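Local atomic coordinates of 2',5'-phosphodiesterase 12 (Homo sapiens, PDB entry 4Z2B), a protein that belongs to the endonuclease/exonuclease/phosphatase family and joins a DNase I-like domain to a smaller N-terminal domain of E-set type. Residues A[192-197]-A[298-303]; A[341-346]-A[406-411]. All blocks are in the same frame, centred on the assembly; numbering follows the deposited sequence. Where two conformers were deposited one is given.

From the N terminus, strand 192-198 comes first, in the six-stranded mixed sheet. About 100 residues later the chain returns as strand 295-302, and contact 1 closes this long loop by packing one sheet of the DNase I-like domain on the other. Helix 310-331 then carries the chain to strand 337-342, a parallel neighbour of 295-302, in a beta-alpha-beta crossover. Contact 2 closes a second loop of 59 residues by pairing 341-346 with 406-411 within the second sheet. The contacts follow in series and neither nests nor crosses. They meet where Leu303 bonds to Asp342 and Asn344, and both reach the same bound 4LC.

Contact 1 (A[192-197]-A[298-303]); sequences VICLQE and VANTHL. With 4LC (3-(6-{[(2S,3S)-3-(hydroxymethyl)-2-phenylmorpholin-4-yl]carbonyl}-1-methyl-1H-benzimidazol-2-yl)-1H-indole-6-carbonitrile), chain F.
Asn300 and Gln196 form the polar centre of this contact between strands of two facing sheets. Gln196 NE2 donates to Asn300 OD1 at 2.9 Å, within the carbonyl plane of the acceptor and the amide plane of the donor. The two amides are steeply turned against each other, with planes 70° apart. The first torsion of Gln196 sets CG beside the backbone N, 3.3 Å from Thr301 O, and the bend at chi2 (85°) then turns NE2 to Asn300 OD1. The other end of the Asn300 amide points at the backbone: ND2 donates to Leu195 O at 3.1 Å, from above the carbonyl plane. Asn300 ND2 also donates to Gln282 OE1, on the strand next to its own, while Gln196 NE2 has a weak second partner in Ser145.

Apolar contacts fill the other end. Val192 and Val298 lie alongside each other, pointing opposite ways, with their CG1 atoms 3.7 Å apart. Cys194 SG rests on Val298 CG1 at 3.6 Å, and Cys194 CB lies against the Asn300 amide carbon. The strands run nearly parallel, at 21°. They are joined through side chains, as expected between the layers of a DNase I-like sandwich.

Near the ligand, Glu197 and His302 come together. Glu197 OE2 approaches His302 CE1 obliquely. A water joins Glu197 N to His302 ND1 and lies in the plane of the histidine ring, at its edge. Glu197 OE2 accepts a hydrogen bond of 2.6 Å from the hydroxymethyl O34 of 4LC. The carboxylate is further held by Asn147 and Ala150, and a magnesium ion lies close to it.

Both ends of the buried Asn300 amide thus have partners, which fixes its rotation. The carboxylate of Glu197 is positioned by neighbours on both oxygens as it meets the ligand.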
loop_
_atom_site.group_PDB
_atom_site.type_symbol
_atom_site.label_atom_id
_atom_site.label_comp_id
_atom_site.label_asym_id
_atom_site.label_seq_id
_atom_site.Cartn_x
_atom_site.Cartn_y
_atom_site.Cartn_z
ATOM N N VAL A 192 6.485 -7.544 3.088
ATOM C CA VAL A 192 6.201 -6.349 3.879
ATOM C C VAL A 192 5.774 -5.238 2.891
ATOM O O VAL A 192 6.536 -4.877 1.995
ATOM C CB VAL A 192 7.393 -5.926 4.772
ATOM C CG1 VAL A 192 7.132 -4.573 5.422
ATOM C CG2 VAL A 192 7.693 -6.989 5.833
ATOM N N ILE A 193 4.537 -4.768 3.004
ATOM C CA ILE A 193 4.010 -3.756 2.055
ATOM C C ILE A 193 3.560 -2.542 2.852
ATOM O O ILE A 193 2.617 -2.653 3.630
ATOM C CB ILE A 193 2.852 -4.300 1.147
ATOM C CG1 ILE A 193 3.274 -5.562 0.342
ATOM C CG2 ILE A 193 2.365 -3.210 0.207
ATOM C CD1 ILE A 193 2.111 -6.184 -0.487
ATOM N N CYS A 194 4.242 -1.385 2.651
ATOM C CA CYS A 194 3.911 -0.140 3.340
ATOM C C CYS A 194 3.280 0.825 2.360
ATOM O O CYS A 194 3.905 1.177 1.358
ATOM C CB CYS A 194 5.146 0.456 4.000
ATOM S SG CYS A 194 5.757 -0.522 5.392
ATOM N N LEU A 195 2.015 1.178 2.606
ATOM C CA LEU A 195 1.262 2.037 1.691
ATOM C C LEU A 195 0.869 3.363 2.305
ATOM O O LEU A 195 0.580 3.434 3.496
ATOM C CB LEU A 195 -0.018 1.287 1.255
ATOM C CG LEU A 195 0.158 -0.097 0.615
ATOM C CD1 LEU A 195 -1.203 -0.740 0.331
ATOM C CD2 LEU A 195 0.971 -0.028 -0.694
ATOM N N GLN A 196 0.812 4.421 1.486
ATOM C CA GLN A 196 0.354 5.727 1.978
ATOM C C GLN A 196 -0.856 6.106 1.130
ATOM O O GLN A 196 -1.000 5.554 0.037
ATOM C CB GLN A 196 1.470 6.784 1.864
ATOM C CG GLN A 196 2.795 6.396 2.546
ATOM C CD GLN A 196 3.698 5.559 1.673
ATOM O OE1 GLN A 196 3.749 5.715 0.440
ATOM N NE2 GLN A 196 4.393 4.606 2.295
ATOM N N GLU A 197 -1.686 7.066 1.598
ATOM C CA GLU A 197 -2.895 7.590 0.919
ATOM C C GLU A 197 -3.898 6.478 0.678
ATOM O O GLU A 197 -4.473 6.337 -0.416
ATOM C CB GLU A 197 -2.547 8.339 -0.384
ATOM C CG GLU A 197 -1.836 9.661 -0.131
ATOM C CD GLU A 197 -1.813 10.615 -1.309
ATOM O OE1 GLU A 197 -2.710 10.533 -2.177
ATOM O OE2 GLU A 197 -0.875 11.437 -1.372
ATOM N N VAL A 298 9.060 -2.209 11.621
ATOM C CA VAL A 298 8.634 -1.689 10.312
ATOM C C VAL A 298 7.885 -0.377 10.505
ATOM O O VAL A 298 6.772 -0.348 11.054
ATOM C CB VAL A 298 7.791 -2.720 9.486
ATOM C CG1 VAL A 298 7.328 -2.107 8.169
ATOM C CG2 VAL A 298 8.590 -3.990 9.210
ATOM N N ALA A 299 8.504 0.708 10.050
ATOM C CA ALA A 299 7.853 2.019 10.185
ATOM C C ALA A 299 7.391 2.508 8.843
ATOM O O ALA A 299 7.993 2.197 7.806
ATOM C CB ALA A 299 8.798 3.027 10.816
ATOM N N ASN A 300 6.325 3.298 8.853
ATOM C CA ASN A 300 5.719 3.785 7.612
ATOM C C ASN A 300 5.207 5.170 7.841
ATOM O O ASN A 300 4.640 5.425 8.905
ATOM C CB ASN A 300 4.573 2.839 7.202
ATOM C CG ASN A 300 3.858 3.212 5.926
ATOM O OD1 ASN A 300 4.425 3.844 5.042
ATOM N ND2 ASN A 300 2.625 2.730 5.776
ATOM N N THR A 301 5.484 6.108 6.910
ATOM C CA THR A 301 4.979 7.479 7.113
ATOM C C THR A 301 4.654 8.148 5.778
ATOM O O THR A 301 4.982 7.637 4.701
ATOM C CB THR A 301 5.979 8.323 7.964
ATOM O OG1 THR A 301 5.293 9.440 8.524
ATOM C CG2 THR A 301 7.190 8.822 7.159
ATOM N N HIS A 302 4.047 9.335 5.880
ATOM C CA HIS A 302 3.712 10.243 4.795
ATOM C C HIS A 302 3.905 11.636 5.345
ATOM O O HIS A 302 3.092 12.109 6.154
ATOM C CB HIS A 302 2.282 9.986 4.283
ATOM C CG HIS A 302 1.907 10.801 3.072
ATOM N ND1 HIS A 302 0.592 10.867 2.639
ATOM C CD2 HIS A 302 2.674 11.556 2.241
ATOM C CE1 HIS A 302 0.602 11.643 1.564
ATOM N NE2 HIS A 302 1.817 12.128 1.324
ATOM N N LEU A 303 5.012 12.268 4.985
ATOM C CA LEU A 303 5.344 13.583 5.562
ATOM C C LEU A 303 4.641 14.724 4.825
ATOM O O LEU A 303 4.098 14.522 3.733
ATOM C CB LEU A 303 6.866 13.802 5.584
ATOM C CG LEU A 303 7.692 12.744 6.386
ATOM C CD1 LEU A 303 9.144 13.208 6.535
ATOM C CD2 LEU A 303 7.093 12.496 7.769
HETATM C C13 4LC F . 0.162 17.420 -3.940
HETATM C C17 4LC F . -0.917 16.445 -3.580
HETATM C C20 4LC F . -1.018 17.511 -1.356
HETATM C C01 4LC F . 4.615 16.657 -3.525
HETATM N N05 4LC F . 3.884 17.840 -3.998
HETATM C C06 4LC F . 4.359 19.066 -4.382
HETATM N N07 4LC F . 3.415 19.864 -4.849
HETATM C C08 4LC F . 2.226 19.166 -4.628
HETATM C C09 4LC F . 0.900 19.550 -4.841
HETATM C C11 4LC F . -0.116 18.660 -4.527
HETATM C C14 4LC F . 1.488 17.037 -3.720
HETATM C C16 4LC F . 2.497 17.919 -4.079
HETATM O O18 4LC F . -1.262 15.600 -4.385
HETATM N N19 4LC F . -1.476 16.522 -2.343
HETATM C C23 4LC F . -2.207 18.225 -0.759
HETATM O O26 4LC F . -3.118 17.280 -0.160
HETATM C C27 4LC F . -3.611 16.312 -1.098
HETATM C C29 4LC F . -2.469 15.566 -1.803
HETATM C C31 4LC F . -1.813 14.522 -0.898
HETATM O O34 4LC F . -0.627 13.996 -1.481
HETATM C C36 4LC F . -4.665 16.947 -1.999
HETATM C C37 4LC F . -5.756 17.596 -1.433
HETATM C C39 4LC F . -6.755 18.139 -2.233
HETATM C C41 4LC F . -6.670 18.051 -3.608
HETATM C C43 4LC F . -5.603 17.390 -4.188
HETATM C C45 4LC F . -4.597 16.851 -3.390
HETATM C C47 4LC F . 5.777 19.382 -4.587
HETATM C C48 4LC F . 6.329 19.997 -5.685
HETATM N N50 4LC F . 7.680 20.139 -5.516
HETATM C C52 4LC F . 8.060 19.504 -4.357
HETATM C C53 4LC F . 9.324 19.321 -3.801
HETATM C C55 4LC F . 9.420 18.689 -2.562
HETATM C C56 4LC F . 8.275 18.254 -1.893
HETATM C C58 4LC F . 7.013 18.456 -2.453
HETATM C C60 4LC F . 6.885 19.077 -3.696
HETATM C C61 4LC F . 10.719 18.418 -2.006
HETATM N N62 4LC F . 11.734 18.176 -1.561
HETATM O O HOH W 1 -1.158 8.887 3.730
#

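Contact 2 (A[341-346]-A[406-411]). With 4LC (3-(6-{[(2S,3S)-3-(hydroxymethyl)-2-phenylmorpholin-4-yl]carbonyl}-1-methyl-1H-benzimidazol-2-yl)-1H-indole-6-carbonitrile), chain F.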
loop_
_atom_site.group_PDB
_atom_site.type_symbol
_atom_site.label_atom_id
_atom_site.label_comp_id
_atom_site.label_asym_id
_atom_site.label_seq_id
_atom_site.Cartn_x
_atom_site.Cartn_y
_atom_site.Cartn_z
ATOM N N GLY A 341 8.248 5.121 3.325
ATOM C CA GLY A 341 7.333 6.248 3.248
ATOM C C GLY A 341 7.435 7.122 2.038
ATOM O O GLY A 341 8.355 6.993 1.231
ATOM N N ASP A 342 6.437 8.002 1.916
ATOM C CA ASP A 342 6.448 9.123 1.013
ATOM C C ASP A 342 6.970 10.250 1.892
ATOM O O ASP A 342 6.234 10.749 2.750
ATOM C CB ASP A 342 5.059 9.396 0.432
ATOM C CG ASP A 342 5.010 10.656 -0.404
ATOM O OD1 ASP A 342 6.049 11.377 -0.475
ATOM O OD2 ASP A 342 3.956 10.927 -0.976
ATOM N N PHE A 343 8.272 10.564 1.767
ATOM C CA PHE A 343 8.879 11.563 2.643
ATOM C C PHE A 343 8.739 12.975 2.088
ATOM O O PHE A 343 9.136 13.939 2.772
ATOM C CB PHE A 343 10.357 11.224 2.890
ATOM C CG PHE A 343 10.479 9.952 3.695
ATOM C CD1 PHE A 343 10.504 8.709 3.061
ATOM C CD2 PHE A 343 10.420 9.983 5.088
ATOM C CE1 PHE A 343 10.565 7.525 3.809
ATOM C CE2 PHE A 343 10.475 8.797 5.838
ATOM C CZ PHE A 343 10.545 7.580 5.195
ATOM N N ASN A 344 8.261 13.113 0.827
ATOM C CA ASN A 344 8.108 14.428 0.177
ATOM C C ASN A 344 9.439 15.222 0.271
ATOM O O ASN A 344 9.433 16.436 0.492
ATOM C CB ASN A 344 6.926 15.191 0.827
ATOM C CG ASN A 344 5.632 14.859 0.152
ATOM O OD1 ASN A 344 5.587 14.815 -1.078
ATOM N ND2 ASN A 344 4.567 14.578 0.925
ATOM N N SER A 345 10.577 14.503 0.132
ATOM C CA SER A 345 11.913 15.078 0.237
ATOM C C SER A 345 12.838 14.484 -0.799
ATOM O O SER A 345 13.018 13.268 -0.831
ATOM C CB SER A 345 12.499 14.821 1.625
ATOM O OG SER A 345 11.638 15.216 2.677
ATOM N N THR A 346 13.449 15.334 -1.622
ATOM C CA THR A 346 14.405 14.865 -2.635
ATOM C C THR A 346 15.785 14.637 -1.996
ATOM O O THR A 346 16.075 15.202 -0.925
ATOM C CB THR A 346 14.475 15.830 -3.844
ATOM O OG1 THR A 346 15.065 17.050 -3.417
ATOM C CG2 THR A 346 13.121 16.087 -4.501
ATOM N N LEU A 406 10.875 11.196 -4.057
ATOM C CA LEU A 406 10.261 11.571 -2.772
ATOM C C LEU A 406 10.085 10.444 -1.803
ATOM O O LEU A 406 9.835 10.688 -0.612
ATOM C CB LEU A 406 8.867 12.156 -3.034
ATOM C CG LEU A 406 8.784 13.370 -3.959
ATOM C CD1 LEU A 406 7.352 13.804 -4.112
ATOM C CD2 LEU A 406 9.669 14.511 -3.470
ATOM N N ASP A 407 10.119 9.215 -2.335
ATOM C CA ASP A 407 9.854 7.974 -1.614
ATOM C C ASP A 407 11.123 7.193 -1.372
ATOM O O ASP A 407 12.003 7.144 -2.253
ATOM C CB ASP A 407 8.887 7.103 -2.430
ATOM C CG ASP A 407 7.590 7.806 -2.740
ATOM O OD1 ASP A 407 6.656 7.731 -1.902
ATOM O OD2 ASP A 407 7.492 8.412 -3.825
ATOM N N TYR A 408 11.191 6.538 -0.209
ATOM C CA TYR A 408 12.346 5.714 0.187
ATOM C C TYR A 408 11.931 4.517 1.011
ATOM O O TYR A 408 10.931 4.560 1.720
ATOM C CB TYR A 408 13.371 6.549 1.016
ATOM C CG TYR A 408 13.790 7.837 0.342
ATOM C CD1 TYR A 408 14.817 7.853 -0.597
ATOM C CD2 TYR A 408 13.134 9.034 0.614
ATOM C CE1 TYR A 408 15.155 9.022 -1.275
ATOM C CE2 TYR A 408 13.467 10.205 -0.046
ATOM C CZ TYR A 408 14.482 10.199 -0.987
ATOM O OH TYR A 408 14.813 11.370 -1.603
ATOM N N ILE A 409 12.774 3.481 0.983
ATOM C CA ILE A 409 12.755 2.350 1.888
ATOM C C ILE A 409 14.068 2.499 2.625
ATOM O O ILE A 409 15.106 2.136 2.063
ATOM C CB ILE A 409 12.588 0.981 1.187
ATOM C CG1 ILE A 409 11.209 0.938 0.459
ATOM C CG2 ILE A 409 12.750 -0.195 2.235
ATOM C CD1 ILE A 409 11.063 -0.202 -0.517
ATOM N N PHE A 410 14.061 3.137 3.803
ATOM C CA PHE A 410 15.317 3.317 4.549
ATOM C C PHE A 410 15.603 2.077 5.379
ATOM O O PHE A 410 14.688 1.538 6.000
ATOM C CB PHE A 410 15.292 4.562 5.453
ATOM C CG PHE A 410 15.249 5.889 4.741
ATOM C CD1 PHE A 410 16.337 6.328 3.986
ATOM C CD2 PHE A 410 14.162 6.745 4.901
ATOM C CE1 PHE A 410 16.321 7.587 3.363
ATOM C CE2 PHE A 410 14.164 8.024 4.305
ATOM C CZ PHE A 410 15.225 8.418 3.512
ATOM N N ILE A 411 16.848 1.583 5.373
ATOM C CA ILE A 411 17.133 0.371 6.163
ATOM C C ILE A 411 18.312 0.584 7.066
ATOM O O ILE A 411 19.175 1.406 6.746
ATOM C CB ILE A 411 17.381 -0.862 5.236
ATOM C CG1 ILE A 411 18.587 -0.627 4.266
ATOM C CG2 ILE A 411 16.089 -1.236 4.476
ATOM C CD1 ILE A 411 19.026 -1.851 3.435
HETATM C C13 4LC F . 0.162 17.420 -3.940
HETATM C C17 4LC F . -0.917 16.445 -3.580
HETATM C C20 4LC F . -1.018 17.511 -1.356
HETATM C C01 4LC F . 4.615 16.657 -3.525
HETATM N N05 4LC F . 3.884 17.840 -3.998
HETATM C C06 4LC F . 4.359 19.066 -4.382
HETATM N N07 4LC F . 3.415 19.864 -4.849
HETATM C C08 4LC F . 2.226 19.166 -4.628
HETATM C C09 4LC F . 0.900 19.550 -4.841
HETATM C C11 4LC F . -0.116 18.660 -4.527
HETATM C C14 4LC F . 1.488 17.037 -3.720
HETATM C C16 4LC F . 2.497 17.919 -4.079
HETATM O O18 4LC F . -1.262 15.600 -4.385
HETATM N N19 4LC F . -1.476 16.522 -2.343
HETATM C C23 4LC F . -2.207 18.225 -0.759
HETATM O O26 4LC F . -3.118 17.280 -0.160
HETATM C C27 4LC F . -3.611 16.312 -1.098
HETATM C C29 4LC F . -2.469 15.566 -1.803
HETATM C C31 4LC F . -1.813 14.522 -0.898
HETATM O O34 4LC F . -0.627 13.996 -1.481
HETATM C C36 4LC F . -4.665 16.947 -1.999
HETATM C C37 4LC F . -5.756 17.596 -1.433
HETATM C C39 4LC F . -6.755 18.139 -2.233
HETATM C C41 4LC F . -6.670 18.051 -3.608
HETATM C C43 4LC F . -5.603 17.390 -4.188
HETATM C C45 4LC F . -4.597 16.851 -3.390
HETATM C C47 4LC F . 5.777 19.382 -4.587
HETATM C C48 4LC F . 6.329 19.997 -5.685
HETATM N N50 4LC F . 7.680 20.139 -5.516
HETATM C C52 4LC F . 8.060 19.504 -4.357
HETATM C C53 4LC F . 9.324 19.321 -3.801
HETATM C C55 4LC F . 9.420 18.689 -2.562
HETATM C C56 4LC F . 8.275 18.254 -1.893
HETATM C C58 4LC F . 7.013 18.456 -2.453
HETATM C C60 4LC F . 6.885 19.077 -3.696
HETATM C C61 4LC F . 10.719 18.418 -2.006
HETATM N N62 4LC F . 11.734 18.176 -1.561
#
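Phe343 and Phe410 form an edge-to-face pair. CE2 of Phe410 stands over one face of the Phe343 ring, toward its rim. Their centroids are 5.0 Å apart, with planes at 63°. Tyr408 N lies in plane at the Phe343 edge. Tyr408 CB sits over the centre of a Phe410 face. The Tyr408 ring receives Phe343 CD1 at its edge, 3.6 Å from Tyr408 CD2, and Ser345 O lies in its plane. Tyr408 OH donates to Ser345 O at 2.7 Å. Met351 and Tyr352 of helix 350-357 touch Phe343 and Phe410.

Beneath the rings, Gly341 and Tyr408 are an antiparallel hydrogen-bonded pair, and Asp342 with Asp407 is the next, non-hydrogen-bonded one. This ends strand 337-342 in the second sheet of the DNase I-like fold, before the ligand pocket. Leu406 O receives Phe343 N at 2.8 Å and, weakly, Asn344 N. Asp342 CG lies opposite the backbone N (chi1 174°), and OD1 accepts from Asn344 N, an Asx turn.

The carboxylates of Asp342 and Asp407 come close, OD1 to OD1 4.0 Å. Partners of their OD2 atoms probably ease this: Asn147 for Asp342, Thr396 and His445 for Asp407.

Asn344 OD1 touches the methyl C01 of 4LC at 3.2 Å, and ND2 bonds to Leu303. Leu406 CD1 lies near the same methyl and CD2 packs on Ser345 N and Thr346 CG2. Thr346 N donates weakly to the nitrile N62 at 3.3 Å.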